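Local coordinates for naphthalene dioxygenase large subunit (Rhodococcus sp., PDB 2B1X), which is the large subunit of a Rieske-type non-haem iron dioxygenase and carries an Fe2/S2 cluster and a separate iron ion, at residues A[64-69]-A[157-162]; A[75-80]-A[115-120]; A[87-92]-A[138-143]. All coordinates share one frame; numbering follows the deposited sequence.

Contact 1 (A[64-69]-A[157-162])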
ATOM      1  N   ARG A  64      23.243  -5.075  -6.621  1.00 11.05           N
ATOM      2  CA  ARG A  64      23.228  -3.698  -6.136  1.00 11.40           C
ATOM      3  C   ARG A  64      22.590  -2.761  -7.148  1.00 11.87           C
ATOM      4  O   ARG A  64      22.216  -3.220  -8.245  1.00 13.22           O
ATOM      5  CB  ARG A  64      24.637  -3.275  -5.718  1.00 10.43           C
ATOM      6  CG  ARG A  64      25.198  -4.167  -4.619  1.00 11.90           C
ATOM      7  CD  ARG A  64      24.569  -3.905  -3.217  1.00 13.24           C
ATOM      8  NE  ARG A  64      24.863  -4.961  -2.260  1.00 11.40           N
ATOM      9  CZ  ARG A  64      26.012  -5.089  -1.582  1.00 13.45           C
ATOM     10  NH1 ARG A  64      27.020  -4.217  -1.743  1.00  8.57           N
ATOM     11  NH2 ARG A  64      26.165  -6.097  -0.742  1.00 11.65           N
ATOM     12  N   TYR A  65      22.449  -1.473  -6.815  1.00 11.54           N
ATOM     13  CA  TYR A  65      21.569  -0.591  -7.604  1.00 12.53           C
ATOM     14  C   TYR A  65      22.140   0.755  -8.003  1.00 12.41           C
ATOM     15  O   TYR A  65      22.965   1.332  -7.275  1.00 13.97           O
ATOM     16  CB  TYR A  65      20.282  -0.283  -6.808  1.00 12.82           C
ATOM     17  CG  TYR A  65      19.511  -1.493  -6.490  1.00 13.07           C
ATOM     18  CD1 TYR A  65      19.866  -2.323  -5.443  1.00 14.04           C
ATOM     19  CD2 TYR A  65      18.426  -1.857  -7.299  1.00 15.32           C
ATOM     20  CE1 TYR A  65      19.131  -3.504  -5.170  1.00 14.90           C
ATOM     21  CE2 TYR A  65      17.686  -2.976  -7.017  1.00 16.31           C
ATOM     22  CZ  TYR A  65      18.050  -3.806  -5.960  1.00 16.95           C
ATOM     23  OH  TYR A  65      17.310  -4.955  -5.750  1.00 22.18           O
ATOM     24  N   ILE A  66      21.666   1.263  -9.129  1.00 12.22           N
ATOM     25  CA  ILE A  66      21.602   2.700  -9.344  1.00 12.72           C
ATOM     26  C   ILE A  66      20.153   3.001  -9.569  1.00 12.96           C
ATOM     27  O   ILE A  66      19.578   2.627 -10.605  1.00 13.72           O
ATOM     28  CB  ILE A  66      22.520   3.193 -10.503  1.00 12.35           C
ATOM     29  CG1 ILE A  66      23.985   2.754 -10.228  1.00 10.59           C
ATOM     30  CG2 ILE A  66      22.413   4.696 -10.638  1.00 13.06           C
ATOM     31  CD1 ILE A  66      25.030   3.138 -11.294  1.00 12.10           C
ATOM     32  N   SER A  67      19.547   3.648  -8.570  1.00 13.16           N
ATOM     33  CA  SER A  67      18.108   3.838  -8.516  1.00 13.02           C
ATOM     34  C   SER A  67      17.381   2.512  -8.778  1.00 12.14           C
ATOM     35  O   SER A  67      17.686   1.546  -8.130  1.00 11.62           O
ATOM     36  CB  SER A  67      17.651   4.991  -9.427  1.00 12.59           C
ATOM     37  OG  SER A  67      18.351   6.183  -9.043  1.00 15.13           O
ATOM     38  N   GLU A  68      16.431   2.471  -9.706  1.00 12.06           N
ATOM     39  CA  GLU A  68      15.685   1.256  -9.978  1.00 12.55           C
ATOM     40  C   GLU A  68      16.526   0.254 -10.792  1.00 13.54           C
ATOM     41  O   GLU A  68      16.107  -0.904 -10.986  1.00 15.88           O
ATOM     42  CB  GLU A  68      14.375   1.580 -10.764  1.00 13.10           C
ATOM     43  CG  GLU A  68      13.290   2.355 -10.001  1.00 10.48           C
ATOM     44  CD  GLU A  68      13.556   3.847  -9.915  1.00 11.72           C
ATOM     45  OE1 GLU A  68      14.406   4.378 -10.650  1.00 11.63           O
ATOM     46  OE2 GLU A  68      12.907   4.513  -9.088  1.00 12.51           O
ATOM     47  N   ASP A  69      17.669   0.668 -11.344  1.00 13.68           N
ATOM     48  CA  ASP A  69      18.454  -0.295 -12.131  1.00 13.54           C
ATOM     49  C   ASP A  69      19.231  -1.246 -11.242  1.00 13.59           C
ATOM     50  O   ASP A  69      19.931  -0.820 -10.308  1.00 12.63           O
ATOM     51  CB  ASP A  69      19.410   0.366 -13.096  1.00 13.57           C
ATOM     52  CG  ASP A  69      18.707   0.868 -14.327  1.00 14.58           C
ATOM     53  OD1 ASP A  69      18.164   0.031 -15.097  1.00 13.36           O
ATOM     54  OD2 ASP A  69      18.633   2.092 -14.569  1.00 17.37           O
ATOM     55  N   GLY A 157      29.850   2.850  -9.795  1.00 12.32           N
ATOM     56  CA  GLY A 157      29.415   2.831 -11.173  1.00 12.54           C
ATOM     57  C   GLY A 157      28.732   4.105 -11.585  1.00 12.71           C
ATOM     58  O   GLY A 157      28.168   4.862 -10.753  1.00 13.93           O
ATOM     59  N   SER A 158      28.805   4.379 -12.872  1.00 12.55           N
ATOM     60  CA  SER A 158      28.090   5.512 -13.437  1.00 12.78           C
ATOM     61  C   SER A 158      27.352   5.035 -14.682  1.00 13.13           C
ATOM     62  O   SER A 158      27.858   4.201 -15.450  1.00 12.83           O
ATOM     63  CB  SER A 158      29.034   6.681 -13.763  1.00 12.73           C
ATOM     64  OG  SER A 158      28.369   7.614 -14.611  1.00 13.07           O
ATOM     65  N   LEU A 159      26.155   5.566 -14.874  1.00 13.28           N
ATOM     66  CA  LEU A 159      25.357   5.243 -16.053  1.00 13.64           C
ATOM     67  C   LEU A 159      25.804   5.994 -17.318  1.00 14.65           C
ATOM     68  O   LEU A 159      25.286   5.736 -18.423  1.00 14.83           O
ATOM     69  CB  LEU A 159      23.881   5.533 -15.740  1.00 13.32           C
ATOM     70  CG  LEU A 159      23.001   4.340 -15.359  1.00 14.49           C
ATOM     71  CD1 LEU A 159      23.743   3.010 -15.016  1.00 12.25           C
ATOM     72  CD2 LEU A 159      21.925   4.694 -14.338  1.00 12.60           C
ATOM     73  N   ASP A 160      26.736   6.933 -17.149  1.00 14.85           N
ATOM     74  CA  ASP A 160      27.165   7.839 -18.209  1.00 16.26           C
ATOM     75  C   ASP A 160      28.510   7.354 -18.785  1.00 16.96           C
ATOM     76  O   ASP A 160      29.529   7.316 -18.076  1.00 16.74           O
ATOM     77  CB  ASP A 160      27.261   9.262 -17.638  1.00 16.77           C
ATOM     78  CG  ASP A 160      27.743  10.297 -18.654  1.00 17.70           C
ATOM     79  OD1 ASP A 160      27.959   9.982 -19.852  1.00 19.72           O
ATOM     80  OD2 ASP A 160      27.897  11.478 -18.315  1.00 18.68           O
ATOM     81  N   PRO A 161      28.499   6.911 -20.038  1.00 18.19           N
ATOM     82  CA  PRO A 161      29.719   6.410 -20.674  1.00 19.07           C
ATOM     83  C   PRO A 161      30.782   7.492 -20.814  1.00 19.80           C
ATOM     84  O   PRO A 161      31.965   7.150 -20.904  1.00 20.34           O
ATOM     85  CB  PRO A 161      29.228   5.904 -22.051  1.00 18.69           C
ATOM     86  CG  PRO A 161      27.929   6.478 -22.244  1.00 19.37           C
ATOM     87  CD  PRO A 161      27.334   6.820 -20.925  1.00 17.66           C
ATOM     88  N   HIS A 162      30.373   8.761 -20.778  1.00 21.15           N
ATOM     89  CA  HIS A 162      31.284   9.897 -20.976  1.00 22.19           C
ATOM     90  C   HIS A 162      31.616  10.635 -19.668  1.00 22.10           C
ATOM     91  O   HIS A 162      32.123  11.751 -19.695  1.00 22.72           O
ATOM     92  CB  HIS A 162      30.706  10.877 -22.006  1.00 23.06           C
ATOM     93  CG  HIS A 162      30.309  10.232 -23.291  1.00 25.41           C
ATOM     94  ND1 HIS A 162      31.209   9.576 -24.101  1.00 27.91           N
ATOM     95  CD2 HIS A 162      29.102  10.114 -23.896  1.00 28.55           C
ATOM     96  CE1 HIS A 162      30.581   9.093 -25.156  1.00 29.73           C
ATOM     97  NE2 HIS A 162      29.299   9.400 -25.054  1.00 30.31           N
TER
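Ile-66 holds CG1 anti to its carbonyl carbon (chi1 -56°) and extends CD1 straight on from there (chi2 179°). This carries CD1 across to Gly-157, where it lies 3.6 Å from Gly-157 O. The other branch of Ile-66 meets Leu-159. CG2 of Ile-66 touches CD2 of Leu-159 at 3.7 Å. CD1 of Leu-159 also comes within 3.9 Å of CD1 of Ile-66, as the two side chains run alongside each other, pointing opposite ways. Gly-157 has no side chain, and its backbone is what Ile-66 CD1 meets. Behind Ile-66, a type II' beta turn from Ile-66 to Asp-69 links strands 60-66 and 69-75, and its ends are paired through their backbones. The contact thus joins this hairpin to strand 154-158 of a second antiparallel sheet, in the Rieske part of the chain. Val-47 and Leu-49 of that sheet also touch Ile-66. Asp-69 OD2 is 4.2 Å from Leu-159 CD2. Both carboxylate oxygens of Asp-69 accept backbone N-H groups of the second subunit, from Phe-387 and Ala-388. The contact rests on van der Waals packing of buried methyl groups against each other and against the Gly-157 backbone, while the neighbouring carboxylate is engaged at the subunit interface.

Contact 2 (A[75-80]-A[115-120])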
ATOM      1  N   ARG A  75      33.061 -10.916  -9.063  1.00 14.54           N
ATOM      2  CA  ARG A  75      34.435 -11.217  -9.437  1.00 15.06           C
ATOM      3  C   ARG A  75      34.323 -12.408 -10.370  1.00 15.28           C
ATOM      4  O   ARG A  75      33.810 -13.470  -9.983  1.00 14.96           O
ATOM      5  CB  ARG A  75      35.287 -11.568  -8.209  1.00 15.16           C
ATOM      6  CG  ARG A  75      36.819 -11.654  -8.505  1.00 16.67           C
ATOM      7  CD  ARG A  75      37.681 -11.852  -7.273  1.00 16.33           C
ATOM      8  NE  ARG A  75      37.469 -10.836  -6.237  1.00 18.92           N
ATOM      9  CZ  ARG A  75      38.144  -9.688  -6.121  1.00 19.96           C
ATOM     10  NH1 ARG A  75      39.086  -9.357  -6.984  1.00 22.57           N
ATOM     11  NH2 ARG A  75      37.863  -8.867  -5.133  1.00 18.73           N
ATOM     12  N   ASP A  76      34.770 -12.244 -11.609  1.00 15.69           N
ATOM     13  CA  ASP A  76      34.499 -13.301 -12.601  1.00 16.84           C
ATOM     14  C   ASP A  76      35.532 -14.425 -12.533  1.00 17.61           C
ATOM     15  O   ASP A  76      36.458 -14.383 -11.692  1.00 17.54           O
ATOM     16  CB  ASP A  76      34.287 -12.742 -14.027  1.00 15.80           C
ATOM     17  CG  ASP A  76      35.562 -12.222 -14.683  1.00 16.46           C
ATOM     18  OD1 ASP A  76      36.711 -12.496 -14.219  1.00 16.35           O
ATOM     19  OD2 ASP A  76      35.489 -11.498 -15.692  1.00 15.69           O
ATOM     20  N   GLU A  77      35.391 -15.420 -13.408  1.00 18.38           N
ATOM     21  CA  GLU A  77      36.292 -16.580 -13.367  1.00 19.91           C
ATOM     22  C   GLU A  77      37.760 -16.263 -13.732  1.00 19.48           C
ATOM     23  O   GLU A  77      38.644 -17.056 -13.434  1.00 20.22           O
ATOM     24  CB  GLU A  77      35.719 -17.778 -14.146  1.00 19.81           C
ATOM     25  CG  GLU A  77      34.364 -18.253 -13.601  1.00 25.05           C
ATOM     26  CD  GLU A  77      34.447 -19.089 -12.314  1.00 27.89           C
ATOM     27  OE1 GLU A  77      34.950 -20.236 -12.384  1.00 31.39           O
ATOM     28  OE2 GLU A  77      34.000 -18.615 -11.242  1.00 25.11           O
ATOM     29  N   GLY A  78      38.005 -15.090 -14.325  1.00 19.95           N
ATOM     30  CA  GLY A  78      39.353 -14.583 -14.563  1.00 20.17           C
ATOM     31  C   GLY A  78      39.862 -13.620 -13.503  1.00 20.58           C
ATOM     32  O   GLY A  78      40.991 -13.122 -13.611  1.00 21.24           O
ATOM     33  N   GLY A  79      39.046 -13.356 -12.476  1.00 20.46           N
ATOM     34  CA  GLY A  79      39.450 -12.499 -11.368  1.00 20.27           C
ATOM     35  C   GLY A  79      39.141 -11.020 -11.559  1.00 20.36           C
ATOM     36  O   GLY A  79      39.560 -10.190 -10.750  1.00 20.89           O
ATOM     37  N   GLU A  80      38.432 -10.692 -12.633  1.00 20.22           N
ATOM     38  CA  GLU A  80      38.093  -9.312 -12.953  1.00 20.73           C
ATOM     39  C   GLU A  80      36.774  -8.891 -12.288  1.00 19.44           C
ATOM     40  O   GLU A  80      35.855  -9.691 -12.177  1.00 18.43           O
ATOM     41  CB  GLU A  80      37.977  -9.150 -14.475  1.00 21.77           C
ATOM     42  CG  GLU A  80      37.877  -7.691 -14.935  1.00 28.37           C
ATOM     43  CD  GLU A  80      37.857  -7.522 -16.449  1.00 36.39           C
ATOM     44  OE1 GLU A  80      38.771  -8.072 -17.137  1.00 38.63           O
ATOM     45  OE2 GLU A  80      36.915  -6.830 -16.949  1.00 39.59           O
ATOM     46  N   TYR A 115      24.848 -17.316 -19.347  1.00 11.09           N
ATOM     47  CA  TYR A 115      25.911 -16.330 -19.370  1.00 11.21           C
ATOM     48  C   TYR A 115      27.042 -16.729 -18.431  1.00 11.93           C
ATOM     49  O   TYR A 115      26.798 -17.156 -17.300  1.00 12.54           O
ATOM     50  CB  TYR A 115      25.381 -14.937 -18.991  1.00 11.07           C
ATOM     51  CG  TYR A 115      24.179 -14.433 -19.830  1.00 11.76           C
ATOM     52  CD1 TYR A 115      22.876 -14.794 -19.499  1.00 10.93           C
ATOM     53  CD2 TYR A 115      24.362 -13.560 -20.908  1.00  8.92           C
ATOM     54  CE1 TYR A 115      21.786 -14.313 -20.252  1.00 12.51           C
ATOM     55  CE2 TYR A 115      23.308 -13.059 -21.632  1.00 10.82           C
ATOM     56  CZ  TYR A 115      22.016 -13.443 -21.312  1.00 10.93           C
ATOM     57  OH  TYR A 115      20.959 -12.954 -22.041  1.00 14.28           O
ATOM     58  N   SER A 116      28.284 -16.614 -18.903  1.00 11.60           N
ATOM     59  CA  SER A 116      29.433 -16.604 -17.977  1.00 11.94           C
ATOM     60  C   SER A 116      29.316 -15.456 -16.995  1.00 12.34           C
ATOM     61  O   SER A 116      28.708 -14.430 -17.312  1.00 11.51           O
ATOM     62  CB  SER A 116      30.728 -16.468 -18.774  1.00 11.74           C
ATOM     63  OG  SER A 116      31.848 -16.525 -17.931  1.00 13.16           O
ATOM     64  N   ASN A 117      29.937 -15.588 -15.812  1.00 13.37           N
ATOM     65  CA  ASN A 117      30.015 -14.447 -14.888  1.00 13.69           C
ATOM     66  C   ASN A 117      30.912 -13.326 -15.439  1.00 13.54           C
ATOM     67  O   ASN A 117      30.959 -12.214 -14.922  1.00 14.14           O
ATOM     68  CB  ASN A 117      30.430 -14.875 -13.465  1.00 13.35           C
ATOM     69  CG  ASN A 117      31.700 -15.667 -13.436  1.00 14.55           C
ATOM     70  OD1 ASN A 117      32.510 -15.641 -14.375  1.00 13.59           O
ATOM     71  ND2 ASN A 117      31.896 -16.393 -12.340  1.00 14.61           N
ATOM     72  N   THR A 118      31.596 -13.654 -16.515  1.00 13.50           N
ATOM     73  CA  THR A 118      32.269 -12.702 -17.385  1.00 14.29           C
ATOM     74  C   THR A 118      31.250 -11.729 -18.062  1.00 14.49           C
ATOM     75  O   THR A 118      31.582 -10.600 -18.470  1.00 13.75           O
ATOM     76  CB  THR A 118      32.917 -13.604 -18.464  1.00 15.04           C
ATOM     77  OG1 THR A 118      34.336 -13.674 -18.299  1.00 16.94           O
ATOM     78  CG2 THR A 118      32.652 -13.103 -19.831  1.00 12.68           C
ATOM     79  N   GLY A 119      30.012 -12.192 -18.208  1.00 13.95           N
ATOM     80  CA  GLY A 119      28.983 -11.452 -18.958  1.00 14.29           C
ATOM     81  C   GLY A 119      28.690 -12.027 -20.343  1.00 14.37           C
ATOM     82  O   GLY A 119      27.660 -11.713 -20.958  1.00 14.77           O
ATOM     83  N   SER A 120      29.596 -12.859 -20.859  1.00 14.04           N
ATOM     84  CA  SER A 120      29.434 -13.422 -22.205  1.00 14.44           C
ATOM     85  C   SER A 120      28.284 -14.420 -22.265  1.00 13.25           C
ATOM     86  O   SER A 120      28.180 -15.309 -21.403  1.00 11.91           O
ATOM     87  CB  SER A 120      30.715 -14.127 -22.673  1.00 14.65           C
ATOM     88  OG  SER A 120      31.775 -13.197 -22.816  1.00 18.86           O
TER
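The carboxamide of Asn-117 and the carboxylate of Glu-77 meet with their planes 36° apart. Glu-77 N sits above the carbonyl plane of Asn-117 and donates to OD1 at 3.0 Å. At the edge of the same amide, ND2 of Asn-117 donates to Glu-77 OE2 at 3.3 Å, and this oxygen lies close to the amide plane. The bond reaches OE2 on its anti side. Here two type I beta turns of the Rieske domain face each other, Asp-76 to Gly-79 and Ser-116 to Gly-119. They close two hairpins that belong to different sheets. Asn-117 places its CG between the backbone N and the carbonyl carbon (chi1 54°), which brings both ends of the amide to Glu-77. ND2 also donates to Thr-103 O, so the amide is gripped at both ends and its rotation is fixed. In Glu-77, chi1 (-60°) sets CG 3.3 Å from Asn-117 OD1, and the bend at chi2 turns the carboxylate toward ND2.

Asp-76 sits beside this pair, with CB 3.4 Å from Asn-117 OD1. Its own OD1 forms an Asx turn with Gly-78 N and also accepts from Glu-80 N. These two donors come from opposite faces of the carboxylate. Its OD2 forms a salt bridge with Arg-82. That same OD2 of Asp-76 lies 3.6 Å from OG1 of Thr-118.

Contact 3 (A[87-92]-A[138-143]). With FES (Fe2/s2 (inorganic) cluster), chain H.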
ATOM      1  N   ALA A  87      19.457  -8.272 -16.315  1.00 12.45           N
ATOM      2  CA  ALA A  87      18.341  -8.300 -17.252  1.00 12.37           C
ATOM      3  C   ALA A  87      18.813  -9.078 -18.443  1.00 13.07           C
ATOM      4  O   ALA A  87      19.696  -8.619 -19.167  1.00 13.79           O
ATOM      5  CB  ALA A  87      17.923  -6.868 -17.661  1.00 11.54           C
ATOM      6  N   CYS A  88      18.235 -10.261 -18.645  1.00 12.49           N
ATOM      7  CA  CYS A  88      18.515 -11.101 -19.796  1.00 12.36           C
ATOM      8  C   CYS A  88      18.275 -10.314 -21.085  1.00 12.14           C
ATOM      9  O   CYS A  88      17.340  -9.508 -21.166  1.00 12.64           O
ATOM     10  CB  CYS A  88      17.610 -12.344 -19.757  1.00 12.27           C
ATOM     11  SG  CYS A  88      17.924 -13.529 -21.098  1.00 12.89           S
ATOM     12  N   ARG A  89      19.128 -10.532 -22.081  1.00 11.33           N
ATOM     13  CA  ARG A  89      19.100  -9.775 -23.321  1.00 10.55           C
ATOM     14  C   ARG A  89      17.956 -10.220 -24.228  1.00 10.72           C
ATOM     15  O   ARG A  89      17.658  -9.560 -25.205  1.00 10.72           O
ATOM     16  CB  ARG A  89      20.442  -9.949 -24.065  1.00 10.79           C
ATOM     17  CG  ARG A  89      21.664  -9.342 -23.309  1.00 11.52           C
ATOM     18  CD  ARG A  89      21.551  -7.844 -23.017  1.00 13.66           C
ATOM     19  NE  ARG A  89      21.270  -7.067 -24.228  1.00 14.00           N
ATOM     20  CZ  ARG A  89      22.193  -6.628 -25.095  1.00 16.36           C
ATOM     21  NH1 ARG A  89      23.491  -6.905 -24.924  1.00 14.15           N
ATOM     22  NH2 ARG A  89      21.817  -5.918 -26.163  1.00 16.40           N
ATOM     23  N   HIS A  90      17.338 -11.345 -23.890  1.00 10.32           N
ATOM     24  CA  HIS A  90      16.289 -11.944 -24.698  1.00 10.97           C
ATOM     25  C   HIS A  90      14.967 -11.239 -24.382  1.00 11.63           C
ATOM     26  O   HIS A  90      14.519 -10.415 -25.196  1.00 11.27           O
ATOM     27  CB  HIS A  90      16.248 -13.460 -24.476  1.00 10.16           C
ATOM     28  CG  HIS A  90      15.193 -14.167 -25.278  1.00 11.82           C
ATOM     29  ND1 HIS A  90      14.277 -15.022 -24.707  1.00  9.47           N
ATOM     30  CD2 HIS A  90      14.901 -14.135 -26.601  1.00 10.24           C
ATOM     31  CE1 HIS A  90      13.476 -15.495 -25.646  1.00 12.20           C
ATOM     32  NE2 HIS A  90      13.827 -14.965 -26.803  1.00  9.45           N
ATOM     33  N   ARG A  91      14.395 -11.511 -23.200  1.00 11.87           N
ATOM     34  CA  ARG A  91      13.151 -10.850 -22.775  1.00 11.81           C
ATOM     35  C   ARG A  91      13.278 -10.112 -21.438  1.00 12.15           C
ATOM     36  O   ARG A  91      12.262  -9.833 -20.796  1.00 12.82           O
ATOM     37  CB  ARG A  91      11.972 -11.858 -22.737  1.00 12.39           C
ATOM     38  CG  ARG A  91      10.566 -11.245 -22.997  1.00 11.78           C
ATOM     39  CD  ARG A  91      10.363 -10.830 -24.453  1.00 10.61           C
ATOM     40  NE  ARG A  91      10.062 -12.024 -25.229  1.00 11.13           N
ATOM     41  CZ  ARG A  91      10.827 -12.523 -26.193  1.00 13.04           C
ATOM     42  NH1 ARG A  91      11.924 -11.874 -26.571  1.00 10.50           N
ATOM     43  NH2 ARG A  91      10.452 -13.659 -26.815  1.00 11.74           N
ATOM     44  N   GLY A  92      14.507  -9.860 -20.972  1.00 11.86           N
ATOM     45  CA  GLY A  92      14.720  -8.989 -19.809  1.00 11.48           C
ATOM     46  C   GLY A  92      14.553  -9.605 -18.417  1.00 11.57           C
ATOM     47  O   GLY A  92      14.471  -8.857 -17.429  1.00  9.56           O
ATOM     48  N   SER A 138      27.962 -12.920 -29.178  1.00 15.52           N
ATOM     49  CA  SER A 138      28.724 -11.778 -28.641  1.00 15.82           C
ATOM     50  C   SER A 138      28.006 -10.424 -28.794  1.00 15.12           C
ATOM     51  O   SER A 138      28.401  -9.443 -28.176  1.00 15.61           O
ATOM     52  CB  SER A 138      30.173 -11.706 -29.191  1.00 15.54           C
ATOM     53  OG  SER A 138      30.220 -11.826 -30.602  1.00 17.63           O
ATOM     54  N   ASP A 139      26.981 -10.368 -29.636  1.00 14.45           N
ATOM     55  CA  ASP A 139      26.102  -9.191 -29.684  1.00 14.43           C
ATOM     56  C   ASP A 139      25.069  -9.142 -28.554  1.00 13.87           C
ATOM     57  O   ASP A 139      24.427  -8.119 -28.338  1.00 13.63           O
ATOM     58  CB  ASP A 139      25.384  -9.091 -31.019  1.00 14.29           C
ATOM     59  CG  ASP A 139      26.293  -8.582 -32.123  1.00 16.10           C
ATOM     60  OD1 ASP A 139      25.897  -8.628 -33.316  1.00 16.46           O
ATOM     61  OD2 ASP A 139      27.417  -8.119 -31.887  1.00 16.62           O
ATOM     62  N   TRP A 140      24.917 -10.245 -27.835  1.00 13.42           N
ATOM     63  CA  TRP A 140      23.913 -10.324 -26.776  1.00 12.63           C
ATOM     64  C   TRP A 140      24.456 -10.740 -25.415  1.00 12.70           C
ATOM     65  O   TRP A 140      23.778 -11.476 -24.674  1.00 11.93           O
ATOM     66  CB  TRP A 140      22.751 -11.212 -27.233  1.00 13.20           C
ATOM     67  CG  TRP A 140      22.270 -10.725 -28.581  1.00 13.55           C
ATOM     68  CD1 TRP A 140      22.650 -11.193 -29.794  1.00 14.40           C
ATOM     69  CD2 TRP A 140      21.398  -9.610 -28.837  1.00 14.81           C
ATOM     70  NE1 TRP A 140      22.065 -10.456 -30.793  1.00 13.25           N
ATOM     71  CE2 TRP A 140      21.309  -9.464 -30.238  1.00 13.77           C
ATOM     72  CE3 TRP A 140      20.717  -8.691 -28.021  1.00 15.30           C
ATOM     73  CZ2 TRP A 140      20.520  -8.487 -30.845  1.00 15.05           C
ATOM     74  CZ3 TRP A 140      19.919  -7.717 -28.629  1.00 16.70           C
ATOM     75  CH2 TRP A 140      19.828  -7.627 -30.021  1.00 14.61           C
ATOM     76  N   ASN A 141      25.639 -10.216 -25.071  1.00 11.60           N
ATOM     77  CA  ASN A 141      26.209 -10.350 -23.730  1.00 12.44           C
ATOM     78  C   ASN A 141      25.384  -9.509 -22.760  1.00 11.95           C
ATOM     79  O   ASN A 141      24.658  -8.611 -23.188  1.00 11.44           O
ATOM     80  CB  ASN A 141      27.681  -9.891 -23.707  1.00 12.25           C
ATOM     81  CG  ASN A 141      28.583 -10.775 -24.596  1.00 15.64           C
ATOM     82  OD1 ASN A 141      28.192 -11.888 -24.981  1.00 14.58           O
ATOM     83  ND2 ASN A 141      29.796 -10.279 -24.912  1.00 17.20           N
ATOM     84  N   LEU A 142      25.497  -9.790 -21.468  1.00 11.67           N
ATOM     85  CA  LEU A 142      24.845  -8.946 -20.465  1.00 11.98           C
ATOM     86  C   LEU A 142      25.387  -7.532 -20.625  1.00 12.71           C
ATOM     87  O   LEU A 142      26.604  -7.335 -20.879  1.00 11.76           O
ATOM     88  CB  LEU A 142      25.145  -9.473 -19.045  1.00 12.04           C
ATOM     89  CG  LEU A 142      24.534 -10.837 -18.684  1.00 11.64           C
ATOM     90  CD1 LEU A 142      24.968 -11.275 -17.268  1.00 11.23           C
ATOM     91  CD2 LEU A 142      23.007 -10.853 -18.810  1.00  9.05           C
ATOM     92  N   ARG A 143      24.499  -6.550 -20.485  1.00 12.95           N
ATOM     93  CA  ARG A 143      24.914  -5.144 -20.644  1.00 13.53           C
ATOM     94  C   ARG A 143      25.801  -4.679 -19.498  1.00 13.61           C
ATOM     95  O   ARG A 143      25.397  -4.722 -18.338  1.00 14.37           O
ATOM     96  CB  ARG A 143      23.723  -4.203 -20.789  1.00 12.83           C
ATOM     97  CG  ARG A 143      22.875  -4.496 -21.999  1.00 13.76           C
ATOM     98  CD  ARG A 143      21.649  -3.602 -22.093  1.00 13.90           C
ATOM     99  NE  ARG A 143      22.019  -2.227 -22.454  1.00 15.92           N
ATOM    100  CZ  ARG A 143      21.275  -1.174 -22.187  1.00 18.65           C
ATOM    101  NH1 ARG A 143      20.123  -1.333 -21.546  1.00 17.72           N
ATOM    102  NH2 ARG A 143      21.674   0.035 -22.571  1.00 20.09           N
TER
HETATM  103 FE1  FES H 501      14.355 -15.584 -22.701  1.00 20.90          FE
HETATM  104 FE2  FES H 501      16.101 -14.930 -20.672  1.00 20.79          FE
HETATM  105  S1  FES H 501      16.175 -16.702 -22.010  1.00 22.34           S
HETATM  106  S2  FES H 501      14.176 -13.928 -21.225  1.00 20.74           S
HETATM  107  O   HOH W   1      21.901  -7.109 -19.284  1.00 22.08           O
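Arg-89 reaches from the 87-92 loop onto the backbone of 138-143, and each part of its side chain has a neighbour there. CB lies 3.7 Å from Trp-140 O. CG passes that same carbonyl oxygen and the next one, Asn-141 O. CD follows Asn-141 O on one side and meets CG of Arg-143 at 3.7 Å. Bends at chi2 (-59°) and chi3 (-54°) fold the chain back around Asn-141 O, so the guanidinium arrives beside it. NE lies near Arg-143 CG. At the tip, Arg-89 NH1 donates to Asn-141 O at 2.7 Å, and this oxygen lies in the guanidinium plane. The bond is fairly straight. Arg-89 NH2 approaches the indole of Trp-140 obliquely, 3.5 Å from Trp-140 CE3, and forms a salt bridge with Glu-392 of the second subunit. CG of Arg-143 lies over the rim of one guanidinium face and CE3 of Trp-140 over the rim of the opposite face; the indole is tilted by 53°. These neighbours and the NH1 bond at the edge fix the orientation of the group. Trp-140 O is buried here and has no hydrogen-bonding partner in the model.

A water joins the segments further along, donating to Ala-87 O and accepting from Arg-143 N. On the far side of the 87-92 loop sits the Fe2/S2 cluster. Cys-88 SG binds one iron at 2.3 Å, and His-90 ND1 binds the other at 2.1 Å. His-90 NE2 is hydrogen-bonded to Glu-421 of the second subunit. The N-H...S bond from His-90 N to Cys-88 SG may modulate the cluster's electronic properties. Cys-108 and His-111 complete the protein ligands. Two cysteines on one iron and two histidines on the other are the hallmark of a Rieske [2Fe-2S] site.

How the contacts relate
Along the chain, contact 1 encloses the other two: its segments come first and last, and those of contacts 2 and 3 alternate between them. Centre to centre, contact 1 lies about 19 Å from contact 2 and about 17 Å from contact 3. Contacts 2 and 3 are about 15 Å apart and touch. Arg-89 N is hydrogen-bonded to Tyr-115 OH, and Leu-142 N to Gly-119 O, so strand 114-116 is tied to the cluster loop 87-92, and the turn after it to 138-143. Strands 60-66, 69-75 and 81-85 of one sheet link contact 1, at one hairpin turn, to contact 2, at the next. The Rieske region also packs against the second subunit at contacts 1 and 3.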